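Local coordinates for protein putative hyaluronoglucosaminidase (Clostridium perfringens, PDB 6PWI) that probably acts as a family 84 glycoside hydrolase with hexosaminidase activity, of which this chain holds the catalytic barrel, the domain before it and a helical region after it, at residues Lys517-Leu520 and Asp521-Glu525; Ala557-Thr560 and Ile561-Asn565; Glu276-Ile279 and Ala280-Gln284. All blocks are in the same frame, centred on the assembly; numbering follows the deposited sequence.

Contact 1. Residues Lys517-Leu520 and Asp521-Glu525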
loop_
_atom_site.group_PDB
_atom_site.type_symbol
_atom_site.label_atom_id
_atom_site.label_comp_id
_atom_site.label_asym_id
_atom_site.label_seq_id
_atom_site.Cartn_x
_atom_site.Cartn_y
_atom_site.Cartn_z
ATOM N N LYS A 517 -4.955 -34.500 16.547
ATOM C CA LYS A 517 -4.145 -33.667 17.424
ATOM C C LYS A 517 -3.483 -32.545 16.617
ATOM O O LYS A 517 -3.504 -31.385 17.025
ATOM C CB LYS A 517 -3.078 -34.499 18.144
ATOM C CG LYS A 517 -3.579 -35.590 19.083
ATOM C CD LYS A 517 -4.372 -35.076 20.258
ATOM C CE LYS A 517 -4.009 -35.783 21.548
ATOM N NZ LYS A 517 -5.095 -35.699 22.556
ATOM N N VAL A 518 -2.891 -32.912 15.474
ATOM C CA VAL A 518 -2.172 -31.984 14.617
ATOM C C VAL A 518 -3.114 -30.867 14.166
ATOM O O VAL A 518 -2.770 -29.692 14.275
ATOM C CB VAL A 518 -1.528 -32.707 13.415
ATOM C CG1 VAL A 518 -0.862 -31.736 12.445
ATOM C CG2 VAL A 518 -0.547 -33.782 13.862
ATOM N N ILE A 519 -4.304 -31.241 13.676
ATOM C CA ILE A 519 -5.195 -30.287 13.041
ATOM C C ILE A 519 -5.936 -29.465 14.096
ATOM O O ILE A 519 -6.281 -28.314 13.833
ATOM C CB ILE A 519 -6.135 -30.969 12.025
ATOM C CG1 ILE A 519 -6.928 -29.938 11.214
ATOM C CG2 ILE A 519 -7.047 -31.984 12.703
ATOM C CD1 ILE A 519 -7.263 -30.381 9.809
ATOM N N LEU A 520 -6.176 -30.058 15.278
ATOM C CA LEU A 520 -6.789 -29.342 16.390
ATOM C C LEU A 520 -5.820 -28.285 16.926
ATOM O O LEU A 520 -6.246 -27.225 17.379
ATOM C CB LEU A 520 -7.229 -30.317 17.491
ATOM C CG LEU A 520 -8.577 -31.015 17.284
ATOM C CD1 LEU A 520 -8.793 -32.119 18.311
ATOM C CD2 LEU A 520 -9.737 -30.030 17.326
ATOM N N ASP A 521 -4.514 -28.566 16.863
ATOM C CA ASP A 521 -3.510 -27.569 17.204
ATOM C C ASP A 521 -3.650 -26.361 16.277
ATOM O O ASP A 521 -3.629 -25.217 16.727
ATOM C CB ASP A 521 -2.086 -28.138 17.158
ATOM C CG ASP A 521 -1.642 -28.862 18.421
ATOM O OD1 ASP A 521 -2.225 -28.602 19.501
ATOM O OD2 ASP A 521 -0.701 -29.687 18.316
ATOM N N GLU A 522 -3.804 -26.630 14.980
ATOM C CA GLU A 522 -3.908 -25.572 13.993
ATOM C C GLU A 522 -5.135 -24.708 14.278
ATOM O O GLU A 522 -5.050 -23.481 14.255
ATOM C CB GLU A 522 -3.916 -26.155 12.579
ATOM C CG GLU A 522 -2.584 -26.760 12.175
ATOM C CD GLU A 522 -1.389 -25.841 12.354
ATOM O OE1 GLU A 522 -1.379 -24.752 11.742
ATOM O OE2 GLU A 522 -0.478 -26.206 13.131
ATOM N N TYR A 523 -6.268 -25.354 14.570
ATOM C CA TYR A 523 -7.510 -24.623 14.770
ATOM C C TYR A 523 -7.527 -23.909 16.120
ATOM O O TYR A 523 -8.122 -22.840 16.237
ATOM C CB TYR A 523 -8.725 -25.495 14.450
ATOM C CG TYR A 523 -9.043 -25.526 12.978
ATOM C CD1 TYR A 523 -9.919 -24.604 12.421
ATOM C CD2 TYR A 523 -8.434 -26.441 12.128
ATOM C CE1 TYR A 523 -10.211 -24.606 11.066
ATOM C CE2 TYR A 523 -8.711 -26.456 10.769
ATOM C CZ TYR A 523 -9.607 -25.540 10.239
ATOM O OH TYR A 523 -9.894 -25.541 8.905
ATOM N N GLN A 524 -6.839 -24.470 17.123
ATOM C CA GLN A 524 -6.784 -23.833 18.432
ATOM C C GLN A 524 -6.003 -22.521 18.334
ATOM O O GLN A 524 -6.338 -21.548 19.013
ATOM C CB GLN A 524 -6.228 -24.783 19.496
ATOM C CG GLN A 524 -6.437 -24.307 20.929
ATOM C CD GLN A 524 -7.890 -24.175 21.331
ATOM O OE1 GLN A 524 -8.739 -25.009 21.007
ATOM N NE2 GLN A 524 -8.191 -23.111 22.060
ATOM N N GLU A 525 -4.982 -22.504 17.469
ATOM C CA GLU A 525 -4.174 -21.319 17.230
ATOM C C GLU A 525 -5.020 -20.218 16.583
ATOM O O GLU A 525 -4.911 -19.053 16.962
ATOM C CB GLU A 525 -2.950 -21.681 16.393
ATOM C CG GLU A 525 -2.145 -20.476 15.959
ATOM C CD GLU A 525 -0.775 -20.807 15.389
ATOM O OE1 GLU A 525 -0.608 -20.713 14.153
ATOM O OE2 GLU A 525 0.128 -21.150 16.186
HETATM O O HOH W 1 -0.305 -28.899 14.175
#
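I519 and Y523, four residues apart on helix 513-536, illustrate how neighbouring turns of a helix build a common apolar surface: their side chains run side by side and point the same way. I519 CG1 is the atom that touches, lying 3.9 Å from Y523 CD2 and equally far from CE2, along the CD2-CE2 side of the ring. Because CG1 stands anti to the backbone N (chi1 -172°), the longer branch of the isoleucine is carried alongside the tyrosine. The ring also meets the backbone, for I519 O lies at the ring edge, in its plane, 3.3 Å from Y523 CD2. That oxygen accepts the helical bond from Y523 N at 3.1 Å as well. Beyond the pair, F616 of helix 613-623 touches both side chains, and helix 496-507 adds V498 and F502 against I519 and I499 against Y523.

On another side of the helix E522 is bent at chi2 (-52°), which brings its carboxylate back toward the preceding turn. A water donates to V518 O at 2.6 Å and to E522 OE2 at 2.9 Å, bridging the two, while the direct bond from E522 N to V518 O is weak at 3.3 Å. The chemistry thus divides by face: I519 and Y523 meet through carbon among the other helices of the bundle, whereas V518 O supplements its weak bond with one from water.

Contact 2. Residues Ala557-Thr560 and Ile561-Asn565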
loop_
_atom_site.group_PDB
_atom_site.type_symbol
_atom_site.label_atom_id
_atom_site.label_comp_id
_atom_site.label_asym_id
_atom_site.label_seq_id
_atom_site.Cartn_x
_atom_site.Cartn_y
_atom_site.Cartn_z
ATOM N N ALA A 557 -13.667 -21.435 13.585
ATOM C CA ALA A 557 -12.721 -22.226 14.360
ATOM C C ALA A 557 -13.457 -23.131 15.349
ATOM O O ALA A 557 -13.105 -24.298 15.496
ATOM C CB ALA A 557 -11.727 -21.339 15.064
ATOM N N GLU A 558 -14.487 -22.591 16.014
ATOM C CA GLU A 558 -15.254 -23.358 16.979
ATOM C C GLU A 558 -16.010 -24.482 16.275
ATOM O O GLU A 558 -16.100 -25.587 16.798
ATOM C CB GLU A 558 -16.159 -22.445 17.806
ATOM C CG GLU A 558 -15.470 -21.927 19.055
ATOM C CD GLU A 558 -16.061 -20.689 19.713
ATOM O OE1 GLU A 558 -17.021 -20.108 19.152
ATOM O OE2 GLU A 558 -15.557 -20.300 20.792
ATOM N N SER A 559 -16.533 -24.192 15.080
ATOM C CA SER A 559 -17.294 -25.147 14.289
ATOM C C SER A 559 -16.402 -26.303 13.837
ATOM O O SER A 559 -16.796 -27.463 13.906
ATOM C CB SER A 559 -17.934 -24.465 13.111
ATOM O OG SER A 559 -18.610 -25.396 12.287
ATOM N N THR A 560 -15.197 -25.977 13.370
ATOM C CA THR A 560 -14.287 -26.994 12.875
ATOM C C THR A 560 -13.882 -27.911 14.024
ATOM O O THR A 560 -13.848 -29.126 13.857
ATOM C CB THR A 560 -13.109 -26.362 12.125
ATOM O OG1 THR A 560 -13.670 -25.553 11.088
ATOM C CG2 THR A 560 -12.165 -27.388 11.535
ATOM N N ILE A 561 -13.600 -27.317 15.187
ATOM C CA ILE A 561 -13.171 -28.061 16.360
ATOM C C ILE A 561 -14.285 -29.012 16.807
ATOM O O ILE A 561 -14.019 -30.166 17.151
ATOM C CB ILE A 561 -12.692 -27.110 17.478
ATOM C CG1 ILE A 561 -11.401 -26.393 17.067
ATOM C CG2 ILE A 561 -12.523 -27.851 18.799
ATOM C CD1 ILE A 561 -10.985 -25.278 18.007
ATOM N N ALA A 562 -15.532 -28.527 16.785
ATOM C CA ALA A 562 -16.661 -29.354 17.175
ATOM C C ALA A 562 -16.783 -30.550 16.231
ATOM O O ALA A 562 -16.959 -31.680 16.692
ATOM C CB ALA A 562 -17.933 -28.543 17.229
ATOM N N TYR A 563 -16.654 -30.302 14.919
ATOM C CA TYR A 563 -16.810 -31.363 13.936
ATOM C C TYR A 563 -15.689 -32.392 14.075
ATOM O O TYR A 563 -15.962 -33.584 14.158
ATOM C CB TYR A 563 -16.938 -30.811 12.517
ATOM C CG TYR A 563 -18.334 -30.386 12.143
ATOM C CD1 TYR A 563 -19.405 -31.267 12.225
ATOM C CD2 TYR A 563 -18.584 -29.103 11.687
ATOM C CE1 TYR A 563 -20.689 -30.881 11.872
ATOM C CE2 TYR A 563 -19.862 -28.702 11.331
ATOM C CZ TYR A 563 -20.917 -29.591 11.423
ATOM O OH TYR A 563 -22.170 -29.182 11.074
ATOM N N ILE A 564 -14.437 -31.923 14.123
ATOM C CA ILE A 564 -13.312 -32.802 14.390
ATOM C C ILE A 564 -13.572 -33.590 15.673
ATOM O O ILE A 564 -13.280 -34.782 15.736
ATOM C CB ILE A 564 -11.980 -32.034 14.448
ATOM C CG1 ILE A 564 -11.653 -31.385 13.100
ATOM C CG2 ILE A 564 -10.861 -32.958 14.911
ATOM C CD1 ILE A 564 -10.653 -30.250 13.189
ATOM N N ASN A 565 -14.127 -32.933 16.693
ATOM C CA ASN A 565 -14.372 -33.626 17.947
ATOM C C ASN A 565 -15.399 -34.732 17.730
ATOM O O ASN A 565 -15.265 -35.811 18.291
ATOM C CB ASN A 565 -14.719 -32.683 19.102
ATOM C CG ASN A 565 -13.497 -32.048 19.736
ATOM O OD1 ASN A 565 -12.389 -32.579 19.655
ATOM N ND2 ASN A 565 -13.687 -30.910 20.381
#
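T560 and I564 show how a helix buried among others can bring methyl groups of successive turns together. The apolar contact is between T560 CG2 and I564 CD1, 3.6 Å apart, with the two side chains crossing obliquely. On T560 the methyl is anti to the backbone N while OG1 sits beside it (chi1 -56°); the branches therefore divide their work, CG2 meeting the isoleucine and OG1 bonding back to L556 O one turn earlier.

A mixed contact joins S559 and Y563. S559 OG lies 3.7 Å from Y563 CE2, but its hydrogen bond is made with G585 O of helix 575-591. The ring also packs edge-to-face with Y582 of that helix, and a bound 1,2-ethanediol, probably from the crystallisation liquor, lies about 3 Å from the tyrosine side chain.

The backbone supplies the regular polar bonds. Y563 N donates to S559 O at 3.0 Å, and A562 N to E558 O at the same distance. I564 N reaches T560 O at 2.9 Å with an N-H...O angle of 174°, nearly straight. Side-chain carbons pack against the carbonyl oxygens of the turn before, I561 CG1 on A557 O and I564 CG1 on T560 O.

Around these turns, T560 meets F616 and I617 of helix 613-623, and I561 meets L520 and Y523 of helix 513-536. Such many-sided burial of a long alpha helix is characteristic of a helical bundle, here the one that follows the catalytic barrel.

Contact 3. Residues Glu276-Ile279 and Ala280-Gln284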
loop_
_atom_site.group_PDB
_atom_site.type_symbol
_atom_site.label_atom_id
_atom_site.label_comp_id
_atom_site.label_asym_id
_atom_site.label_seq_id
_atom_site.Cartn_x
_atom_site.Cartn_y
_atom_site.Cartn_z
ATOM N N GLU A 276 -10.782 28.758 -17.525
ATOM C CA GLU A 276 -10.604 29.718 -16.445
ATOM C C GLU A 276 -10.999 29.074 -15.118
ATOM O O GLU A 276 -10.344 29.289 -14.096
ATOM C CB GLU A 276 -11.448 30.971 -16.685
ATOM C CG GLU A 276 -10.773 32.008 -17.568
ATOM C CD GLU A 276 -11.469 33.361 -17.662
ATOM O OE1 GLU A 276 -12.354 33.645 -16.817
ATOM O OE2 GLU A 276 -11.122 34.133 -18.582
ATOM N N LYS A 277 -12.073 28.277 -15.161
ATOM C CA LYS A 277 -12.650 27.687 -13.964
ATOM C C LYS A 277 -11.780 26.537 -13.466
ATOM O O LYS A 277 -11.494 26.467 -12.272
ATOM C CB LYS A 277 -14.100 27.256 -14.204
ATOM C CG LYS A 277 -14.925 28.275 -14.969
ATOM C CD LYS A 277 -16.282 28.544 -14.384
ATOM C CE LYS A 277 -16.973 29.674 -15.118
ATOM N NZ LYS A 277 -18.438 29.477 -15.129
ATOM N N ILE A 278 -11.347 25.658 -14.382
ATOM C CA ILE A 278 -10.520 24.531 -13.979
ATOM C C ILE A 278 -9.244 25.055 -13.317
ATOM O O ILE A 278 -8.848 24.573 -12.257
ATOM C CB ILE A 278 -10.260 23.530 -15.130
ATOM C CG1 ILE A 278 -9.845 22.156 -14.593
ATOM C CG2 ILE A 278 -9.248 24.069 -16.131
ATOM C CD1 ILE A 278 -9.969 21.022 -15.591
ATOM N N ILE A 279 -8.637 26.079 -13.926
ATOM C CA ILE A 279 -7.410 26.654 -13.402
ATOM C C ILE A 279 -7.701 27.313 -12.054
ATOM O O ILE A 279 -6.883 27.236 -11.142
ATOM C CB ILE A 279 -6.754 27.597 -14.436
ATOM C CG1 ILE A 279 -6.009 26.794 -15.508
ATOM C CG2 ILE A 279 -5.839 28.621 -13.767
ATOM C CD1 ILE A 279 -5.628 27.594 -16.728
ATOM N N ALA A 280 -8.880 27.930 -11.918
ATOM C CA ALA A 280 -9.249 28.538 -10.650
ATOM C C ALA A 280 -9.301 27.450 -9.579
ATOM O O ALA A 280 -8.727 27.602 -8.500
ATOM C CB ALA A 280 -10.560 29.279 -10.772
ATOM N N LYS A 281 -9.968 26.340 -9.912
ATOM C CA LYS A 281 -10.119 25.230 -8.988
ATOM C C LYS A 281 -8.748 24.688 -8.592
ATOM O O LYS A 281 -8.527 24.392 -7.421
ATOM C CB LYS A 281 -11.004 24.127 -9.570
ATOM C CG LYS A 281 -11.313 22.989 -8.610
ATOM C CD LYS A 281 -11.780 23.454 -7.247
ATOM C CE LYS A 281 -12.883 22.589 -6.682
ATOM N NZ LYS A 281 -13.968 22.381 -7.672
ATOM N N PHE A 282 -7.837 24.574 -9.569
ATOM C CA PHE A 282 -6.499 24.072 -9.295
ATOM C C PHE A 282 -5.782 25.038 -8.361
ATOM O O PHE A 282 -5.071 24.604 -7.455
ATOM C CB PHE A 282 -5.716 23.814 -10.587
ATOM C CG PHE A 282 -5.957 22.484 -11.263
ATOM C CD1 PHE A 282 -6.957 21.620 -10.836
ATOM C CD2 PHE A 282 -5.197 22.101 -12.359
ATOM C CE1 PHE A 282 -7.167 20.403 -11.470
ATOM C CE2 PHE A 282 -5.410 20.886 -12.994
ATOM C CZ PHE A 282 -6.397 20.039 -12.551
ATOM N N GLU A 283 -5.995 26.344 -8.584
ATOM C CA GLU A 283 -5.402 27.391 -7.763
ATOM C C GLU A 283 -5.882 27.257 -6.320
ATOM O O GLU A 283 -5.094 27.451 -5.394
ATOM C CB GLU A 283 -5.716 28.786 -8.311
ATOM C CG GLU A 283 -5.016 29.125 -9.616
ATOM C CD GLU A 283 -3.514 29.339 -9.520
ATOM O OE1 GLU A 283 -2.961 29.197 -8.402
ATOM O OE2 GLU A 283 -2.897 29.651 -10.563
ATOM N N GLN A 284 -7.169 26.916 -6.138
ATOM C CA GLN A 284 -7.740 26.764 -4.806
ATOM C C GLN A 284 -7.022 25.640 -4.059
ATOM O O GLN A 284 -6.631 25.819 -2.906
ATOM C CB GLN A 284 -9.259 26.563 -4.847
ATOM C CG GLN A 284 -9.911 26.657 -3.470
ATOM C CD GLN A 284 -11.316 26.105 -3.364
ATOM O OE1 GLN A 284 -11.740 25.237 -4.126
ATOM N NE2 GLN A 284 -12.054 26.594 -2.383
#
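The backbone is regular alpha helix, with K281 N donating to K277 O at 2.8 Å, F282 N to I278 O at 2.9 Å and E283 N to I279 O at 2.9 Å. Against this frame, I278 and F282 form the apolar pair. I278 CG1 lies over one face of the phenylalanine ring, though at 4.5 Å from CE1 the touch is light. The ring is also stacked with F293 on strand 293-296, and I255 on strand 250-255 meets both side chains of the pair.

E283 provides the next contact. Its CG, anti to the carbonyl carbon (chi1 -70°), lies 3.1 Å from I279 O and 4.3 Å from I279 CG2; the bend at chi2 then directs the carboxylate. That group serves partners on helix 304-321: OE1 forms a salt bridge with K321, and OE2 accepts from W317 NE1, two interactions that would limit its rotation. K281, in contrast, packs CB 3.5 Å from I278 O but sends its bent chain away, and its NZ is satisfied by the carbonyls of Y220, W225 and E227.

I278 and F282 thus pack on strand 250-255 and helix 304-321, while K281 and E283 bond to neighbouring loops and that helix. This is the helix of a beta-alpha-beta crossover, strand 250-255 to helix 268-286 to strand 293-296, one unit of the eight-stranded (beta/alpha)8 barrel that carries the catalytic site in family 84 glycoside hydrolases.

In the fold
Contacts 1 and 2 are close in space and lie on consecutive helices: their centres are about 10 Å apart, and their side chains pack together. Y523 CZ packs 3.4 Å from T560 CG2, while L520 CG lies 3.8 Å from I564 CG2, so two local contacts join into one interhelical seam. Contact 3 belongs to the barrel, on the opposite side of the chain's centre, with its centre about 61 Å from that of either of the others. It is the one closer to the predicted proton donor D299, though the side chains of I278 and D299 are still about 12 Å apart; contacts 1 and 2 lie away from that site.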